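Local coordinates for periplasmic cell division protein (SufI) (Aquifex aeolicus, PDB 6SYY), which probably acts as a multicopper oxidase, a copper-dependent oxidoreductase built from cupredoxin-like domains, at residues V84-D88 with N89-P93; E513-E517 with G518-N522. All blocks are in the same frame, centred on the assembly; numbering follows the deposited sequence. Where two conformers were deposited one is given.

Contact 1 of 2, residues V84-D88 with N89-P93; sequences VYEID and NEYNP
The phenol ring of Tyr91, in a beta hairpin with a two-residue turn at the end of strand 80-86, has one face covered by Val84, whose CG2 stands almost over the centre, 3.6 Å from the ring centroid, in a CH-pi contact. At the ring's edge lies the carboxylate of Glu86, CD in the ring plane and the two planes 84° apart; Lys68 makes a salt bridge to Glu86 OE1 and a hydrogen bond to Tyr91 OH. Asn92 OD1 lies oblique to the Tyr85 ring, 3.4 Å from Tyr85 CB. Asp88 and Asn89 both take left-handed helical angles, a turn of the I'/III' kind, closed by Ile87 N to Glu90 O at 3.0 Å and a weak return bond from Glu90 N to Ile87 O. Glu86 and Tyr91 form the non-hydrogen-bonded pair that follows. On the far side of the hairpin from Tyr91, Ile87 CB rests on Pro93 CG at 4.0 Å. One step on, regular pairing breaks: Asn92 N still donates to Tyr85 O, but Asn92 is itself left-handed. Its side chain stands in for a backbone carbonyl: with CG anti to the carbonyl carbon (chi1 -62°), OD1 accepts Tyr85 N at 2.8 Å, while ND2 donates to Gly173 O.

Contact 2 of 2, residues E513-E517 with G518-N522; sequences EHHDE and GMMVN. With CU (copper (II) ion), chain B.
His514 and Met519 run side by side toward one copper, at a helix end closed by a Schellman motif. Its backbone bonds come first: Met519 N donates to His514 O at 2.9 Å, and Gly518 N to His515 O at 3.1 Å. Gly518 is the C-prime residue, with a positive phi at which a CB would jam against Glu517 O. In metal coordination, His514 ND1 binds the copper at 2.0 Å, and His451 and Cys509 complete the site. Met519 SD is 3.2 Å from the copper in one of two conformers, so a weak axial thioether, as in some type 1 sites, is possible but doubtful. Among the sulfur-aromatic contacts, Met520 SD approaches the His515 ring obliquely, 3.3 Å from NE2, with chi3 bent (45°), bringing CE within 3.6 Å of His515 NE2. ND1 makes a weak bond to Asp516 OD1, a carboxylate held mainly by the backbone N atoms of Thr166 and Gly167. With an alanine here, Met520 would probably lose the ring its sulfur touches, and a gap would be likely to open beside His161. The Cys509 thiolate with two histidines is the ligand set of a type 1 copper, which in this family probably takes electrons from substrate and passes them to the trinuclear cluster.

How the contacts relate
Contact 1 comes early in the chain, in the N-terminal multicopper oxidase region, and contact 2 close to the C-terminus, in the last such region; their centres lie 28 Å apart and their nearest atoms about 12 Å. They share no sheet. The 84-93 hairpin carries the chain from strand 80-86, paired with 63-72, into strand 94-98 of a different sheet, whereas 513-522 runs from helix 512-516 into strand 520-525, alongside 503-509. Both lie close to histidines of the copper cluster that the two regions bind jointly: Tyr85 is about 5 Å from His159, and His515 about 3 Å from His161, measured between side chains. Contact 2 alone supplies a copper ligand.

Contact 1 of 2, residues V84-D88 with N89-P93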
loop_
_atom_site.group_PDB
_atom_site.type_symbol
_atom_site.label_atom_id
_atom_site.label_comp_id
_atom_site.label_asym_id
_atom_site.label_seq_id
_atom_site.Cartn_x
_atom_site.Cartn_y
_atom_site.Cartn_z
ATOM N N VAL A 84 -2.339 16.694 6.073
ATOM C CA VAL A 84 -1.099 16.013 6.425
ATOM C C VAL A 84 -1.278 15.346 7.776
ATOM O O VAL A 84 -2.044 15.807 8.626
ATOM C CB VAL A 84 0.125 16.962 6.466
ATOM C CG1 VAL A 84 0.413 17.534 5.093
ATOM C CG2 VAL A 84 -0.081 18.076 7.482
ATOM N N TYR A 85 -0.577 14.235 7.959
ATOM C CA TYR A 85 -0.366 13.663 9.280
ATOM C C TYR A 85 0.861 14.336 9.881
ATOM O O TYR A 85 1.946 14.291 9.289
ATOM C CB TYR A 85 -0.166 12.149 9.196
ATOM C CG TYR A 85 -1.427 11.344 8.950
ATOM C CD1 TYR A 85 -2.554 11.513 9.745
ATOM C CD2 TYR A 85 -1.485 10.406 7.925
ATOM C CE1 TYR A 85 -3.709 10.768 9.524
ATOM C CE2 TYR A 85 -2.630 9.658 7.696
ATOM C CZ TYR A 85 -3.739 9.842 8.496
ATOM O OH TYR A 85 -4.875 9.099 8.266
ATOM N N GLU A 86 0.690 14.984 11.031
ATOM C CA GLU A 86 1.798 15.629 11.725
ATOM C C GLU A 86 2.269 14.730 12.860
ATOM O O GLU A 86 1.487 14.382 13.752
ATOM C CB GLU A 86 1.421 17.010 12.263
ATOM C CG GLU A 86 2.586 17.680 12.994
ATOM C CD GLU A 86 2.446 19.186 13.112
ATOM O OE1 GLU A 86 1.374 19.721 12.762
ATOM O OE2 GLU A 86 3.415 19.836 13.560
ATOM N N ILE A 87 3.543 14.354 12.813
ATOM C CA ILE A 87 4.182 13.536 13.834
ATOM C C ILE A 87 5.510 14.197 14.156
ATOM O O ILE A 87 6.412 14.221 13.309
ATOM C CB ILE A 87 4.401 12.091 13.369
ATOM C CG1 ILE A 87 3.082 11.462 12.925
ATOM C CG2 ILE A 87 5.036 11.278 14.477
ATOM C CD1 ILE A 87 3.257 10.160 12.181
ATOM N N ASP A 88 5.634 14.743 15.367
ATOM C CA ASP A 88 6.895 15.320 15.836
ATOM C C ASP A 88 7.381 16.413 14.884
ATOM O O ASP A 88 8.547 16.449 14.484
ATOM C CB ASP A 88 7.953 14.227 16.015
ATOM C CG ASP A 88 9.113 14.663 16.889
ATOM O OD1 ASP A 88 8.876 14.985 18.072
ATOM O OD2 ASP A 88 10.263 14.664 16.395
ATOM N N ASN A 89 6.456 17.297 14.499
ATOM C CA ASN A 89 6.750 18.430 13.615
ATOM C C ASN A 89 7.297 17.974 12.263
ATOM O O ASN A 89 8.154 18.629 11.664
ATOM C CB ASN A 89 7.706 19.420 14.284
ATOM C CG ASN A 89 7.006 20.687 14.716
ATOM O OD1 ASN A 89 6.191 20.674 15.639
ATOM N ND2 ASN A 89 7.311 21.792 14.043
ATOM N N GLU A 90 6.791 16.843 11.778
ATOM C CA GLU A 90 7.082 16.339 10.445
ATOM C C GLU A 90 5.772 15.995 9.759
ATOM O O GLU A 90 4.852 15.473 10.394
ATOM C CB GLU A 90 7.980 15.098 10.488
ATOM C CG GLU A 90 9.422 15.372 10.869
ATOM C CD GLU A 90 10.228 14.096 11.018
ATOM O OE1 GLU A 90 10.282 13.547 12.139
ATOM O OE2 GLU A 90 10.796 13.634 10.009
ATOM N N TYR A 91 5.688 16.281 8.464
ATOM C CA TYR A 91 4.491 15.983 7.688
ATOM C C TYR A 91 4.661 14.646 6.975
ATOM O O TYR A 91 5.643 14.445 6.252
ATOM C CB TYR A 91 4.199 17.095 6.678
ATOM C CG TYR A 91 3.691 18.388 7.292
ATOM C CD1 TYR A 91 3.283 18.447 8.620
ATOM C CD2 TYR A 91 3.609 19.547 6.532
ATOM C CE1 TYR A 91 2.816 19.631 9.173
ATOM C CE2 TYR A 91 3.145 20.731 7.075
ATOM C CZ TYR A 91 2.750 20.770 8.394
ATOM O OH TYR A 91 2.291 21.958 8.926
ATOM N N ASN A 92 3.702 13.740 7.183
ATOM C CA ASN A 92 3.673 12.403 6.594
ATOM C C ASN A 92 5.043 11.739 6.575
ATOM O O ASN A 92 5.490 11.278 5.515
ATOM C CB ASN A 92 3.125 12.458 5.169
ATOM C CG ASN A 92 1.707 12.963 5.113
ATOM O OD1 ASN A 92 0.940 12.804 6.063
ATOM N ND2 ASN A 92 1.344 13.578 3.996
ATOM N N PRO A 93 5.739 11.656 7.706
ATOM C CA PRO A 93 7.070 11.051 7.694
ATOM C C PRO A 93 6.994 9.552 7.457
ATOM O O PRO A 93 5.947 8.919 7.601
ATOM C CB PRO A 93 7.609 11.361 9.090
ATOM C CG PRO A 93 6.381 11.399 9.938
ATOM C CD PRO A 93 5.298 11.982 9.076
#

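Contact 2 of 2, residues E513-E517 with G518-N522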
loop_
_atom_site.group_PDB
_atom_site.type_symbol
_atom_site.label_atom_id
_atom_site.label_comp_id
_atom_site.label_asym_id
_atom_site.label_seq_id
_atom_site.Cartn_x
_atom_site.Cartn_y
_atom_site.Cartn_z
ATOM N N GLU A 513 -12.435 4.739 -4.272
ATOM C CA GLU A 513 -13.820 5.073 -4.582
ATOM C C GLU A 513 -14.724 3.855 -4.424
ATOM O O GLU A 513 -15.797 3.950 -3.820
ATOM C CB GLU A 513 -13.923 5.656 -5.991
ATOM C CG GLU A 513 -13.414 7.084 -6.102
ATOM C CD GLU A 513 -11.915 7.190 -5.891
ATOM O OE1 GLU A 513 -11.181 6.303 -6.378
ATOM O OE2 GLU A 513 -11.472 8.153 -5.229
ATOM N N HIS A 514 -14.303 2.700 -4.957
ATOM C CA HIS A 514 -15.061 1.461 -4.766
ATOM C C HIS A 514 -15.316 1.205 -3.290
ATOM O O HIS A 514 -16.451 0.952 -2.870
ATOM C CB HIS A 514 -14.312 0.273 -5.365
ATOM C CG HIS A 514 -14.198 0.306 -6.854
ATOM N ND1 HIS A 514 -13.510 -0.654 -7.566
ATOM C CD2 HIS A 514 -14.675 1.183 -7.767
ATOM C CE1 HIS A 514 -13.568 -0.368 -8.854
ATOM N NE2 HIS A 514 -14.267 0.744 -9.003
ATOM N N HIS A 515 -14.249 1.250 -2.492
ATOM C CA HIS A 515 -14.386 1.119 -1.048
ATOM C C HIS A 515 -15.356 2.157 -0.491
ATOM O O HIS A 515 -16.231 1.826 0.318
ATOM C CB HIS A 515 -13.003 1.232 -0.403
ATOM C CG HIS A 515 -13.033 1.623 1.038
ATOM N ND1 HIS A 515 -13.108 2.936 1.447
ATOM C CD2 HIS A 515 -12.993 0.877 2.167
ATOM C CE1 HIS A 515 -13.120 2.984 2.766
ATOM N NE2 HIS A 515 -13.053 1.748 3.229
ATOM N N ASP A 516 -15.241 3.410 -0.943
ATOM C CA ASP A 516 -16.095 4.471 -0.414
ATOM C C ASP A 516 -17.558 4.247 -0.775
ATOM O O ASP A 516 -18.453 4.548 0.024
ATOM C CB ASP A 516 -15.625 5.835 -0.921
ATOM C CG ASP A 516 -14.526 6.434 -0.063
ATOM O OD1 ASP A 516 -14.294 5.919 1.049
ATOM O OD2 ASP A 516 -13.894 7.419 -0.499
ATOM N N GLU A 517 -17.827 3.721 -1.965
ATOM C CA GLU A 517 -19.197 3.495 -2.390
ATOM C C GLU A 517 -19.721 2.125 -1.976
ATOM O O GLU A 517 -20.798 1.721 -2.430
ATOM C CB GLU A 517 -19.323 3.696 -3.901
ATOM C CG GLU A 517 -18.457 2.809 -4.735
ATOM C CD GLU A 517 -18.173 3.413 -6.094
ATOM O OE1 GLU A 517 -18.469 4.614 -6.281
ATOM O OE2 GLU A 517 -17.655 2.690 -6.972
ATOM N N GLY A 518 -18.993 1.410 -1.119
ATOM C CA GLY A 518 -19.557 0.289 -0.393
ATOM C C GLY A 518 -18.962 -1.073 -0.678
ATOM O O GLY A 518 -19.457 -2.062 -0.128
ATOM N N MET A 519 -17.930 -1.182 -1.509
ATOM C CA MET A 519 -17.288 -2.459 -1.792
ATOM C C MET A 519 -16.438 -2.886 -0.605
ATOM O O MET A 519 -15.211 -2.933 -0.700
ATOM C CB MET A 519 -16.442 -2.344 -3.061
ATOM C CG MET A 519 -16.093 -3.671 -3.692
ATOM S SD MET A 519 -15.562 -3.511 -5.406
ATOM C CE MET A 519 -15.390 -5.241 -5.848
ATOM N N MET A 520 -17.089 -3.204 0.511
ATOM C CA MET A 520 -16.408 -3.445 1.776
ATOM C C MET A 520 -17.348 -4.223 2.685
ATOM O O MET A 520 -18.535 -3.894 2.770
ATOM C CB MET A 520 -16.003 -2.103 2.407
ATOM C CG MET A 520 -15.607 -2.142 3.861
ATOM S SD MET A 520 -15.094 -0.501 4.417
ATOM C CE MET A 520 -16.373 0.536 3.712
ATOM N N VAL A 521 -16.827 -5.264 3.337
ATOM C CA VAL A 521 -17.589 -6.067 4.290
ATOM C C VAL A 521 -16.704 -6.371 5.493
ATOM O O VAL A 521 -15.488 -6.182 5.464
ATOM C CB VAL A 521 -18.108 -7.391 3.683
ATOM C CG1 VAL A 521 -19.130 -7.132 2.593
ATOM C CG2 VAL A 521 -16.949 -8.226 3.157
ATOM N N ASN A 522 -17.338 -6.850 6.559
ATOM C CA ASN A 522 -16.625 -7.414 7.694
ATOM C C ASN A 522 -16.528 -8.925 7.538
ATOM O O ASN A 522 -17.386 -9.563 6.924
ATOM C CB ASN A 522 -17.330 -7.112 9.021
ATOM C CG ASN A 522 -17.442 -5.629 9.325
ATOM O OD1 ASN A 522 -16.519 -4.854 9.084
ATOM N ND2 ASN A 522 -18.581 -5.232 9.876
HETATM CU CU CU B . -12.903 -2.381 -6.778
#